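HTPA Reductase (Selaginella moellendorffii, PDB 5U5N) probably reduces 4-hydroxy-tetrahydrodipicolinate to tetrahydrodipicolinate with NADH or NADPH, a step of lysine biosynthesis by the diaminopimelate pathway. Local coordinates at residues V7-C12 with A19-A24; T13-Q18 with C238-Y243; D79-L82 with D88-E91; A126-K131 with S170-A175. One frame throughout, in Å; residues are numbered along the deposited sequence. Where two conformers were deposited one is given.

Contact 1 of 4, residues V7-C12 with A19-A24; sequences VMVNDC and AVAEAA. With NAD (nicotinamide-adenine-dinucleotide), chain C.
V9 meets V20 and A21 at the first beta-alpha unit of a Rossmann fold, where strand 7-10 lies against helix 15-27. The two short segments run nearly antiparallel, at 159°, with their axes 8.9 Å apart.

The contact itself is wholly apolar. V9 CG2 rests between two residues of the helix, 4.1 Å from V20 CG1 and 4.1 Å from A21 CB. With V9 CG1 anti to the backbone N (chi1 -179°), the other methyl, CG2, is the one that faces the helix. One turn further along the helix, V7 CG2 comes to 4.2 Å from A24 CB. The two alanines keep this helix face low, while L31 touches both V9 and A21 from a neighbouring loop.

The polar bond to the cofactor comes just past the strand. Beyond a cis peptide bond, D11 OD2 accepts from the adenosine ribose, at 2.9 Å from NAD O3B and, more weakly, at 3.3 Å from NAD O2B; T37 OG1 is a further partner of the same oxygen. D11 OD1 is bonded to T13.

The chemistry thus divides: methyl groups fix the helix on the strand, and one carboxylate just beyond the strand reads the ribose diol of the cofactor.

Contact 2 of 4, residues T13-Q18 with C238-Y243; sequences TGKVGQ and CGRSIY. With NAD (nicotinamide-adenine-dinucleotide), chain C.
The phosphate-binding turn of the Rossmann fold, running into helix 15-27, here meets the start of helix 241-259 through K15, V16 and R240. R240 reaches across with its chain extended from CG to NE. The K15 side chain lies over one face of its guanidinium group: CB stands 3.7 Å above the plane, over its centre, and K15 CD is 3.6 Å from R240 NH2. Lower down the arginine, V16 CG2 touches R240 CD at 3.7 Å.

K15 and V16 also hold the cofactor, through their backbone. K15 N donates to NAD O2A (2.9 Å, 165°) and V16 N to NAD O2N (2.8 Å, 163°), so that each phosphate receives a nearly straight bond from the first turn of the helix, while the backbone at G14, the N-cap, passes close to the adenosine-side linkage. V16 CG2 also reaches NAD C6N at 3.6 Å. Next along, Y243 turns one ring face to NAD C4N, 3.6 Å above its plane and offset toward the rim; I242 CG2 covers the opposite face. S241 OG bonds to D226 of the second subunit.

Backbone N-H groups at a helix start, where the helix dipole would favour anions, therefore grip the pyrophosphate. Two cationic side chains nearby probably add to the positive field, and the tyrosine face borders C4N, the carbon that carries the hydride in nicotinamide cofactors.

Contact 3 of 4, residues D79-L82 with D88-E91; sequences DYTL and DNAE. With NAD (nicotinamide-adenine-dinucleotide), chain C.
The carboxylate of D79 and the amide of N89 are flat groups whose planes stand 64° apart, on side chains that cross at about a right angle. Beside them T81 CG2 lies over one face of the adenine, 3.3 Å from NAD N3A, and the ring of Y80 receives NAD O4D at its edge, in plane, 3.4 Å from CD1.

N89 ND2 donates to D79 OD2 at 2.8 Å, on the syn lone pair of that oxygen. The bond is bent, with 144° at the hydrogen, and the acceptor lies tilted from the amide plane. The other carboxylate oxygen, D79 OD1, takes the hydroxyl of T81 OG1 at 2.7 Å, also on its syn side and slightly out of plane. Y93 OH bonds to D79 OD2 and T104 OG1 to D79 OD1, so both oxygens carry two partners.

T81 is shared between this network and the cofactor. Its chi1 of 56° tucks OG1 between the backbone N and the carbonyl carbon, facing D79, and sends CG2 to the adenine. N89 OD1 lies 3.0 Å from NAD N6A, displaced from the adenine plane toward that same face. L82 CD1 approaches NAD C8A at 3.7 Å.

This is the end of strand 76-79 of the Rossmann sheet and the loop after it, tied to the helix that follows. A buried carboxylate surrounded by donors is probably ionised; as a second-shell group it probably sets the amide's rotation, which leaves OD1 near N6A, off the adenine plane.

Contact 4 of 4, residues A126-K131 with S170-A175; sequences APQMGK and SGTALA. With NAD (nicotinamide-adenine-dinucleotide), chain C.
Q128 uses both ends of its amide, and the shorter bond is local: OE1 accepts from G130 N at 2.9 Å, in the carbonyl plane and on a lone pair. Across the contact NE2 donates to T172 OG1, a long and weak bond of 3.4 Å. The link joins the loop between strand 123-125 and helix 131-146 to helix 171-182 of the C-terminal domain. Q128 CG is anti to the backbone N (chi1 164°), and a bend at chi2 folds the amide back over G130, the N-cap of helix 131-146 and centre of an inverse gamma turn. The two side chains meet at about a right angle, T172 coming from the first turn of its helix.

Beside this bridge the backbone reads the carboxamide of the cofactor. M129 N donates to NAD O7N at 3.2 Å (162°), and P127 O lies 3.0 Å from NAD N7N. P127, Q128 and M129 being consecutive, the crossing and the carboxamide site share one short turn. On the other side helix 171-182 begins with an N-cap: S170 OG, also bonded to H218, accepts from A173 N at 3.0 Å and 166°.

A dinucleotide is held here by successive turns of one fold. Contacts 1 and 3 come in series along the chain, centres about 14 Å apart; each ties a strand, or the end of one, to the helix after it, and strands 7-10 and 76-79 are neighbours in the parallel Rossmann sheet. Contact 2 shares helix 15-27 with contact 1, centres about 9 Å apart, and its segments close a loop of some 220 residues that contains contacts 3 and 4. Contacts 1 and 4, centres about 21 Å apart, do not touch, yet one NAD spans both. Y80 packs on V16 and M129, Y243 on Q128. Contacts 2 and 4 join the two domains around the nicotinamide.

Contact 1 of 4, residues V7-C12 with A19-A24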
# COMPACT_ATOMS: atom_id res chain seq x y z
N VAL A 7 32.82 -5.33 -3.86
CA VAL A 7 32.49 -4.10 -3.16
C VAL A 7 33.57 -3.73 -2.12
O VAL A 7 34.07 -4.58 -1.41
CB VAL A 7 31.11 -4.12 -2.45
CG1 VAL A 7 30.03 -4.21 -3.48
CG2 VAL A 7 30.95 -5.24 -1.45
N MET A 8 33.84 -2.42 -2.03
CA MET A 8 34.71 -1.87 -1.01
C MET A 8 33.80 -1.08 -0.12
O MET A 8 33.15 -0.14 -0.57
CB MET A 8 35.78 -0.97 -1.64
CG MET A 8 36.74 -0.28 -0.66
SD MET A 8 37.76 0.91 -1.55
CE MET A 8 39.08 1.25 -0.37
N VAL A 9 33.74 -1.46 1.15
CA VAL A 9 32.92 -0.75 2.13
C VAL A 9 33.78 0.18 2.96
O VAL A 9 34.61 -0.30 3.72
CB VAL A 9 32.17 -1.74 3.06
CG1 VAL A 9 31.31 -1.00 4.05
CG2 VAL A 9 31.36 -2.73 2.24
N ASN A 10 33.58 1.49 2.79
CA ASN A 10 34.16 2.56 3.60
C ASN A 10 33.06 3.13 4.47
O ASN A 10 32.14 3.74 3.93
CB ASN A 10 34.75 3.63 2.68
CG ASN A 10 35.72 3.05 1.68
OD1 ASN A 10 36.39 2.06 1.97
ND2 ASN A 10 35.83 3.65 0.53
N ASP A 11 33.07 2.93 5.79
CA ASP A 11 34.13 2.42 6.64
C ASP A 11 33.61 1.13 7.23
O ASP A 11 32.62 1.15 7.93
CB ASP A 11 34.34 3.47 7.75
CG ASP A 11 35.37 3.09 8.81
OD1 ASP A 11 35.99 2.00 8.77
OD2 ASP A 11 35.57 3.92 9.73
N CYS A 12 34.29 0.01 7.00
CA CYS A 12 33.82 -1.26 7.56
C CYS A 12 33.91 -1.35 9.09
O CYS A 12 33.37 -2.30 9.66
CB CYS A 12 34.49 -2.45 6.88
SG CYS A 12 36.19 -2.70 7.37
N ALA A 19 27.88 -3.65 9.38
CA ALA A 19 26.67 -4.40 9.05
C ALA A 19 26.56 -4.64 7.54
O ALA A 19 26.31 -5.76 7.14
CB ALA A 19 25.44 -3.71 9.60
N VAL A 20 26.84 -3.63 6.71
CA VAL A 20 26.79 -3.79 5.26
C VAL A 20 27.80 -4.82 4.76
O VAL A 20 27.50 -5.65 3.87
CB VAL A 20 27.04 -2.45 4.53
CG1 VAL A 20 27.30 -2.63 3.02
CG2 VAL A 20 25.86 -1.52 4.74
N ALA A 21 29.01 -4.76 5.31
CA ALA A 21 30.07 -5.66 4.88
C ALA A 21 29.74 -7.11 5.24
O ALA A 21 29.95 -8.02 4.46
CB ALA A 21 31.42 -5.25 5.49
N GLU A 22 29.23 -7.30 6.45
CA GLU A 22 28.84 -8.63 6.92
C GLU A 22 27.70 -9.23 6.12
O GLU A 22 27.71 -10.42 5.84
CB GLU A 22 28.47 -8.59 8.39
CG GLU A 22 29.73 -8.36 9.20
CD GLU A 22 29.63 -8.86 10.60
OE1 GLU A 22 29.26 -8.01 11.45
OE2 GLU A 22 29.89 -10.08 10.82
N ALA A 23 26.75 -8.37 5.76
CA ALA A 23 25.63 -8.77 4.92
C ALA A 23 26.08 -9.03 3.50
O ALA A 23 25.55 -9.96 2.86
CB ALA A 23 24.56 -7.71 4.95
N ALA A 24 27.04 -8.24 2.99
CA ALA A 24 27.58 -8.47 1.65
C ALA A 24 28.25 -9.84 1.57
O ALA A 24 28.04 -10.58 0.62
CB ALA A 24 28.54 -7.33 1.23
PA NAD C . 29.64 5.46 12.79
O1A NAD C . 29.98 6.72 13.56
O2A NAD C . 29.39 4.15 13.49
O5B NAD C . 30.76 5.18 11.69
C5B NAD C . 31.10 6.11 10.68
C4B NAD C . 32.56 5.83 10.34
O4B NAD C . 33.00 6.64 9.24
C3B NAD C . 33.50 6.10 11.50
O3B NAD C . 34.00 4.84 12.01
C2B NAD C . 34.58 7.04 10.94
O2B NAD C . 35.90 6.74 11.45
C1B NAD C . 34.40 6.87 9.41
N9A NAD C . 34.83 7.98 8.52
C8A NAD C . 34.73 9.31 8.75
N7A NAD C . 35.23 10.01 7.71
C5A NAD C . 35.65 9.14 6.78
C6A NAD C . 36.29 9.22 5.45
N6A NAD C . 36.57 10.41 4.89
N1A NAD C . 36.58 8.07 4.80
C2A NAD C . 36.32 6.86 5.34
N3A NAD C . 35.75 6.72 6.56
C4A NAD C . 35.39 7.80 7.31
O3 NAD C . 28.40 5.85 11.82
PN NAD C . 27.22 4.81 11.40
O1N NAD C . 26.45 4.53 12.67
O2N NAD C . 27.83 3.66 10.62
O5D NAD C . 26.43 5.74 10.35
C5D NAD C . 27.11 6.23 9.20
C4D NAD C . 26.25 7.16 8.35
O4D NAD C . 25.24 6.39 7.68
C3D NAD C . 25.53 8.25 9.15
O3D NAD C . 25.57 9.51 8.46
C2D NAD C . 24.11 7.74 9.25
O2D NAD C . 23.13 8.78 9.31
C1D NAD C . 23.96 6.97 7.95
N1N NAD C . 22.87 5.97 7.91
C2N NAD C . 22.13 5.95 6.79
C3N NAD C . 21.08 5.05 6.61
C7N NAD C . 20.26 5.06 5.34
O7N NAD C . 19.11 4.66 5.39
N7N NAD C . 20.75 5.52 4.17
C4N NAD C . 20.81 4.16 7.65
C5N NAD C . 21.58 4.19 8.81
C6N NAD C . 22.62 5.11 8.92

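Contact 2 of 4, residues T13-Q18 with C238-Y243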
# COMPACT_ATOMS: atom_id res chain seq x y z
N THR A 13 34.56 -0.38 9.76
CA THR A 13 34.60 -0.30 11.22
C THR A 13 33.51 0.54 11.83
O THR A 13 33.31 0.48 13.03
CB THR A 13 35.96 0.29 11.73
OG1 THR A 13 36.09 1.67 11.34
CG2 THR A 13 37.10 -0.49 11.17
N GLY A 14 32.85 1.37 11.04
CA GLY A 14 31.63 2.06 11.51
C GLY A 14 30.48 1.08 11.73
O GLY A 14 30.57 -0.06 11.30
N LYS A 15 29.42 1.51 12.39
CA LYS A 15 28.36 0.55 12.78
C LYS A 15 27.58 0.02 11.60
O LYS A 15 27.41 -1.18 11.48
CB LYS A 15 27.39 1.16 13.79
CG LYS A 15 28.06 1.81 14.97
CD LYS A 15 27.47 1.39 16.28
CE LYS A 15 27.83 2.42 17.31
NZ LYS A 15 26.86 3.55 17.24
N VAL A 16 27.14 0.92 10.71
CA VAL A 16 26.37 0.54 9.52
C VAL A 16 27.27 -0.06 8.46
O VAL A 16 26.88 -1.01 7.78
CB VAL A 16 25.59 1.75 8.91
CG1 VAL A 16 24.83 1.37 7.64
CG2 VAL A 16 24.60 2.30 9.94
N GLY A 17 28.45 0.55 8.29
CA GLY A 17 29.49 0.02 7.40
C GLY A 17 29.86 -1.42 7.69
O GLY A 17 29.86 -2.23 6.77
N GLN A 18 30.09 -1.77 8.96
CA GLN A 18 30.30 -3.18 9.38
C GLN A 18 29.10 -4.09 9.02
O GLN A 18 29.28 -5.17 8.47
CB GLN A 18 30.52 -3.25 10.89
CG GLN A 18 30.63 -4.65 11.48
CD GLN A 18 31.26 -4.69 12.84
OE1 GLN A 18 32.27 -4.03 13.09
NE2 GLN A 18 30.67 -5.48 13.76
N CYS A 238 13.90 -2.93 13.33
CA CYS A 238 14.73 -3.16 14.47
C CYS A 238 16.18 -3.18 13.97
O CYS A 238 16.50 -3.99 13.09
CB CYS A 238 14.40 -4.50 15.14
SG CYS A 238 12.87 -4.58 16.12
N GLY A 239 17.03 -2.32 14.51
CA GLY A 239 18.46 -2.31 14.16
C GLY A 239 18.70 -1.96 12.71
O GLY A 239 17.90 -1.26 12.10
N ARG A 240 19.78 -2.50 12.14
CA ARG A 240 20.38 -2.01 10.90
C ARG A 240 20.25 -2.92 9.70
O ARG A 240 20.69 -2.56 8.61
CB ARG A 240 21.90 -1.81 11.11
CG ARG A 240 22.19 -0.69 12.03
CD ARG A 240 23.66 -0.43 12.24
NE ARG A 240 23.75 0.27 13.51
CZ ARG A 240 23.99 -0.29 14.69
NH1 ARG A 240 24.27 -1.59 14.79
NH2 ARG A 240 23.99 0.47 15.77
N SER A 241 19.70 -4.11 9.90
CA SER A 241 19.72 -5.12 8.87
C SER A 241 18.98 -4.70 7.60
O SER A 241 19.46 -5.00 6.51
CB SER A 241 19.24 -6.48 9.42
OG SER A 241 18.35 -7.08 8.53
N ILE A 242 17.88 -3.94 7.71
CA ILE A 242 17.15 -3.52 6.49
C ILE A 242 18.01 -2.59 5.63
O ILE A 242 17.91 -2.63 4.40
CB ILE A 242 15.79 -2.85 6.80
CG1 ILE A 242 14.92 -2.79 5.53
CG2 ILE A 242 15.93 -1.48 7.42
CD1 ILE A 242 13.58 -2.13 5.72
N TYR A 243 18.85 -1.77 6.26
CA TYR A 243 19.74 -0.85 5.53
C TYR A 243 20.86 -1.67 4.87
O TYR A 243 21.16 -1.46 3.70
CB TYR A 243 20.29 0.30 6.43
CG TYR A 243 19.18 0.91 7.29
CD1 TYR A 243 18.13 1.60 6.71
CD2 TYR A 243 19.15 0.74 8.68
CE1 TYR A 243 17.10 2.14 7.47
CE2 TYR A 243 18.11 1.25 9.45
CZ TYR A 243 17.09 1.95 8.84
OH TYR A 243 16.02 2.42 9.59
PA NAD C . 29.64 5.46 12.79
O1A NAD C . 29.98 6.72 13.56
O2A NAD C . 29.39 4.15 13.49
O5B NAD C . 30.76 5.18 11.69
C5B NAD C . 31.10 6.11 10.68
C4B NAD C . 32.56 5.83 10.34
O4B NAD C . 33.00 6.64 9.24
C3B NAD C . 33.50 6.10 11.50
O3B NAD C . 34.00 4.84 12.01
C2B NAD C . 34.58 7.04 10.94
O2B NAD C . 35.90 6.74 11.45
C1B NAD C . 34.40 6.87 9.41
N9A NAD C . 34.83 7.98 8.52
C8A NAD C . 34.73 9.31 8.75
N7A NAD C . 35.23 10.01 7.71
C5A NAD C . 35.65 9.14 6.78
C6A NAD C . 36.29 9.22 5.45
N6A NAD C . 36.57 10.41 4.89
N1A NAD C . 36.58 8.07 4.80
C2A NAD C . 36.32 6.86 5.34
N3A NAD C . 35.75 6.72 6.56
C4A NAD C . 35.39 7.80 7.31
O3 NAD C . 28.40 5.85 11.82
PN NAD C . 27.22 4.81 11.40
O1N NAD C . 26.45 4.53 12.67
O2N NAD C . 27.83 3.66 10.62
O5D NAD C . 26.43 5.74 10.35
C5D NAD C . 27.11 6.23 9.20
C4D NAD C . 26.25 7.16 8.35
O4D NAD C . 25.24 6.39 7.68
C3D NAD C . 25.53 8.25 9.15
O3D NAD C . 25.57 9.51 8.46
C2D NAD C . 24.11 7.74 9.25
O2D NAD C . 23.13 8.78 9.31
C1D NAD C . 23.96 6.97 7.95
N1N NAD C . 22.87 5.97 7.91
C2N NAD C . 22.13 5.95 6.79
C3N NAD C . 21.08 5.05 6.61
C7N NAD C . 20.26 5.06 5.34
O7N NAD C . 19.11 4.66 5.39
N7N NAD C . 20.75 5.52 4.17
C4N NAD C . 20.81 4.16 7.65
C5N NAD C . 21.58 4.19 8.81
C6N NAD C . 22.62 5.11 8.92

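Contact 3 of 4, residues D79-L82 with D88-E91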
# COMPACT_ATOMS: atom_id res chain seq x y z
N ASP A 79 29.75 3.76 0.58
CA ASP A 79 30.13 4.78 1.54
C ASP A 79 29.08 4.94 2.65
O ASP A 79 27.98 5.43 2.39
CB ASP A 79 30.35 6.11 0.82
CG ASP A 79 31.06 7.14 1.68
OD1 ASP A 79 30.43 7.66 2.60
OD2 ASP A 79 32.29 7.44 1.44
N TYR A 80 29.44 4.47 3.85
CA TYR A 80 28.79 4.81 5.11
C TYR A 80 29.85 5.36 6.06
O TYR A 80 30.47 4.61 6.85
CB TYR A 80 28.12 3.61 5.75
CG TYR A 80 26.81 3.23 5.11
CD1 TYR A 80 25.61 3.82 5.53
CD2 TYR A 80 26.76 2.27 4.11
CE1 TYR A 80 24.38 3.46 4.97
CE2 TYR A 80 25.53 1.89 3.54
CZ TYR A 80 24.35 2.49 3.97
OH TYR A 80 23.14 2.11 3.38
N THR A 81 30.04 6.67 5.97
CA THR A 81 30.99 7.41 6.74
C THR A 81 30.29 8.40 7.67
O THR A 81 29.65 7.99 8.59
CB THR A 81 32.04 8.08 5.81
OG1 THR A 81 31.38 8.90 4.83
CG2 THR A 81 32.85 7.02 5.10
N LEU A 82 30.43 9.69 7.46
CA LEU A 82 29.97 10.67 8.42
C LEU A 82 29.61 11.86 7.58
O LEU A 82 30.23 12.09 6.54
CB LEU A 82 31.09 11.06 9.42
CG LEU A 82 31.52 10.14 10.57
CD1 LEU A 82 32.64 10.72 11.40
CD2 LEU A 82 30.32 9.86 11.45
N ASP A 88 33.31 15.41 0.21
CA ASP A 88 34.70 15.14 -0.11
C ASP A 88 34.90 13.70 -0.64
O ASP A 88 35.48 13.50 -1.70
CB ASP A 88 35.56 15.40 1.12
CG ASP A 88 36.98 15.60 0.77
OD1 ASP A 88 37.36 16.78 0.48
OD2 ASP A 88 37.71 14.57 0.80
N ASN A 89 34.37 12.71 0.08
CA ASN A 89 34.41 11.32 -0.40
C ASN A 89 33.80 11.23 -1.80
O ASN A 89 34.37 10.59 -2.67
CB ASN A 89 33.70 10.36 0.55
CG ASN A 89 34.45 10.14 1.85
OD1 ASN A 89 35.50 10.73 2.07
ND2 ASN A 89 33.92 9.30 2.71
N ALA A 90 32.66 11.89 -2.03
CA ALA A 90 31.99 11.85 -3.34
C ALA A 90 32.84 12.47 -4.44
O ALA A 90 32.94 11.91 -5.53
CB ALA A 90 30.64 12.54 -3.28
N GLU A 91 33.45 13.62 -4.16
CA GLU A 91 34.33 14.22 -5.15
C GLU A 91 35.52 13.34 -5.43
O GLU A 91 35.95 13.22 -6.56
CB GLU A 91 34.76 15.60 -4.73
CG GLU A 91 33.62 16.57 -4.84
CD GLU A 91 33.84 17.79 -3.96
OE1 GLU A 91 34.93 18.42 -4.03
OE2 GLU A 91 32.90 18.15 -3.20
PA NAD C . 29.64 5.46 12.79
O1A NAD C . 29.98 6.72 13.56
O2A NAD C . 29.39 4.15 13.49
O5B NAD C . 30.76 5.18 11.69
C5B NAD C . 31.10 6.11 10.68
C4B NAD C . 32.56 5.83 10.34
O4B NAD C . 33.00 6.64 9.24
C3B NAD C . 33.50 6.10 11.50
O3B NAD C . 34.00 4.84 12.01
C2B NAD C . 34.58 7.04 10.94
O2B NAD C . 35.90 6.74 11.45
C1B NAD C . 34.40 6.87 9.41
N9A NAD C . 34.83 7.98 8.52
C8A NAD C . 34.73 9.31 8.75
N7A NAD C . 35.23 10.01 7.71
C5A NAD C . 35.65 9.14 6.78
C6A NAD C . 36.29 9.22 5.45
N6A NAD C . 36.57 10.41 4.89
N1A NAD C . 36.58 8.07 4.80
C2A NAD C . 36.32 6.86 5.34
N3A NAD C . 35.75 6.72 6.56
C4A NAD C . 35.39 7.80 7.31
O3 NAD C . 28.40 5.85 11.82
PN NAD C . 27.22 4.81 11.40
O1N NAD C . 26.45 4.53 12.67
O2N NAD C . 27.83 3.66 10.62
O5D NAD C . 26.43 5.74 10.35
C5D NAD C . 27.11 6.23 9.20
C4D NAD C . 26.25 7.16 8.35
O4D NAD C . 25.24 6.39 7.68
C3D NAD C . 25.53 8.25 9.15
O3D NAD C . 25.57 9.51 8.46
C2D NAD C . 24.11 7.74 9.25
O2D NAD C . 23.13 8.78 9.31
C1D NAD C . 23.96 6.97 7.95
N1N NAD C . 22.87 5.97 7.91
C2N NAD C . 22.13 5.95 6.79
C3N NAD C . 21.08 5.05 6.61
C7N NAD C . 20.26 5.06 5.34
O7N NAD C . 19.11 4.66 5.39
N7N NAD C . 20.75 5.52 4.17
C4N NAD C . 20.81 4.16 7.65
C5N NAD C . 21.58 4.19 8.81
C6N NAD C . 22.62 5.11 8.92

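Contact 4 of 4, residues A126-K131 with S170-A175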
# COMPACT_ATOMS: atom_id res chain seq x y z
N ALA A 126 21.23 7.55 -2.03
CA ALA A 126 19.95 7.38 -1.39
C ALA A 126 20.12 7.49 0.12
O ALA A 126 20.78 6.63 0.75
CB ALA A 126 19.36 6.03 -1.77
N PRO A 127 19.54 8.54 0.71
CA PRO A 127 19.61 8.70 2.16
C PRO A 127 18.66 7.79 2.97
O PRO A 127 18.74 7.80 4.20
CB PRO A 127 19.28 10.18 2.35
CG PRO A 127 18.35 10.49 1.22
CD PRO A 127 18.76 9.62 0.08
N GLN A 128 17.76 7.06 2.31
CA GLN A 128 17.00 5.96 2.95
C GLN A 128 17.18 4.68 2.10
O GLN A 128 16.69 4.62 0.99
CB GLN A 128 15.53 6.36 3.11
CG GLN A 128 14.51 5.27 3.39
CD GLN A 128 14.64 4.62 4.73
OE1 GLN A 128 15.35 3.63 4.90
NE2 GLN A 128 13.90 5.13 5.69
N MET A 129 17.89 3.71 2.64
CA MET A 129 18.26 2.47 1.95
C MET A 129 17.44 1.28 2.41
O MET A 129 17.62 0.18 1.87
CB MET A 129 19.76 2.17 2.12
CG MET A 129 20.64 3.24 1.53
SD MET A 129 20.78 3.11 -0.26
CE MET A 129 22.04 1.85 -0.34
N GLY A 130 16.58 1.47 3.41
CA GLY A 130 15.62 0.44 3.76
C GLY A 130 14.58 0.34 2.67
O GLY A 130 13.50 0.97 2.79
N LYS A 131 14.90 -0.47 1.64
CA LYS A 131 14.13 -0.44 0.39
C LYS A 131 12.66 -0.80 0.55
O LYS A 131 11.85 -0.30 -0.20
CB LYS A 131 14.76 -1.27 -0.73
CG LYS A 131 14.44 -2.74 -0.72
CD LYS A 131 15.00 -3.42 -1.96
CE LYS A 131 14.39 -4.81 -2.06
NZ LYS A 131 14.91 -5.55 -3.23
N SER A 170 9.89 11.56 11.89
CA SER A 170 10.78 10.94 10.90
C SER A 170 10.44 11.37 9.48
O SER A 170 9.24 11.59 9.17
CB SER A 170 10.76 9.39 11.00
OG SER A 170 9.68 8.80 10.28
N GLY A 171 11.45 11.56 8.64
CA GLY A 171 11.23 11.96 7.24
C GLY A 171 10.27 11.03 6.49
O GLY A 171 9.54 11.47 5.59
N THR A 172 10.31 9.75 6.85
CA THR A 172 9.41 8.73 6.34
C THR A 172 7.96 9.03 6.78
O THR A 172 7.08 9.05 5.95
CB THR A 172 9.86 7.32 6.80
OG1 THR A 172 11.15 7.02 6.27
CG2 THR A 172 8.90 6.27 6.35
N ALA A 173 7.73 9.27 8.07
CA ALA A 173 6.42 9.65 8.58
C ALA A 173 5.89 10.89 7.90
O ALA A 173 4.73 10.91 7.46
CB ALA A 173 6.42 9.84 10.10
N LEU A 174 6.73 11.90 7.73
CA LEU A 174 6.29 13.13 7.09
C LEU A 174 5.89 12.92 5.65
O LEU A 174 4.95 13.55 5.18
CB LEU A 174 7.38 14.21 7.12
CG LEU A 174 7.81 14.78 8.46
CD1 LEU A 174 8.92 15.79 8.21
CD2 LEU A 174 6.62 15.43 9.15
N ALA A 175 6.64 12.08 4.94
CA ALA A 175 6.32 11.82 3.54
C ALA A 175 4.99 11.03 3.43
O ALA A 175 4.18 11.29 2.54
CB ALA A 175 7.45 11.07 2.87
PA NAD C . 29.64 5.46 12.79
O1A NAD C . 29.98 6.72 13.56
O2A NAD C . 29.39 4.15 13.49
O5B NAD C . 30.76 5.18 11.69
C5B NAD C . 31.10 6.11 10.68
C4B NAD C . 32.56 5.83 10.34
O4B NAD C . 33.00 6.64 9.24
C3B NAD C . 33.50 6.10 11.50
O3B NAD C . 34.00 4.84 12.01
C2B NAD C . 34.58 7.04 10.94
O2B NAD C . 35.90 6.74 11.45
C1B NAD C . 34.40 6.87 9.41
N9A NAD C . 34.83 7.98 8.52
C8A NAD C . 34.73 9.31 8.75
N7A NAD C . 35.23 10.01 7.71
C5A NAD C . 35.65 9.14 6.78
C6A NAD C . 36.29 9.22 5.45
N6A NAD C . 36.57 10.41 4.89
N1A NAD C . 36.58 8.07 4.80
C2A NAD C . 36.32 6.86 5.34
N3A NAD C . 35.75 6.72 6.56
C4A NAD C . 35.39 7.80 7.31
O3 NAD C . 28.40 5.85 11.82
PN NAD C . 27.22 4.81 11.40
O1N NAD C . 26.45 4.53 12.67
O2N NAD C . 27.83 3.66 10.62
O5D NAD C . 26.43 5.74 10.35
C5D NAD C . 27.11 6.23 9.20
C4D NAD C . 26.25 7.16 8.35
O4D NAD C . 25.24 6.39 7.68
C3D NAD C . 25.53 8.25 9.15
O3D NAD C . 25.57 9.51 8.46
C2D NAD C . 24.11 7.74 9.25
O2D NAD C . 23.13 8.78 9.31
C1D NAD C . 23.96 6.97 7.95
N1N NAD C . 22.87 5.97 7.91
C2N NAD C . 22.13 5.95 6.79
C3N NAD C . 21.08 5.05 6.61
C7N NAD C . 20.26 5.06 5.34
O7N NAD C . 19.11 4.66 5.39
N7N NAD C . 20.75 5.52 4.17
C4N NAD C . 20.81 4.16 7.65
C5N NAD C . 21.58 4.19 8.81
C6N NAD C . 22.62 5.11 8.92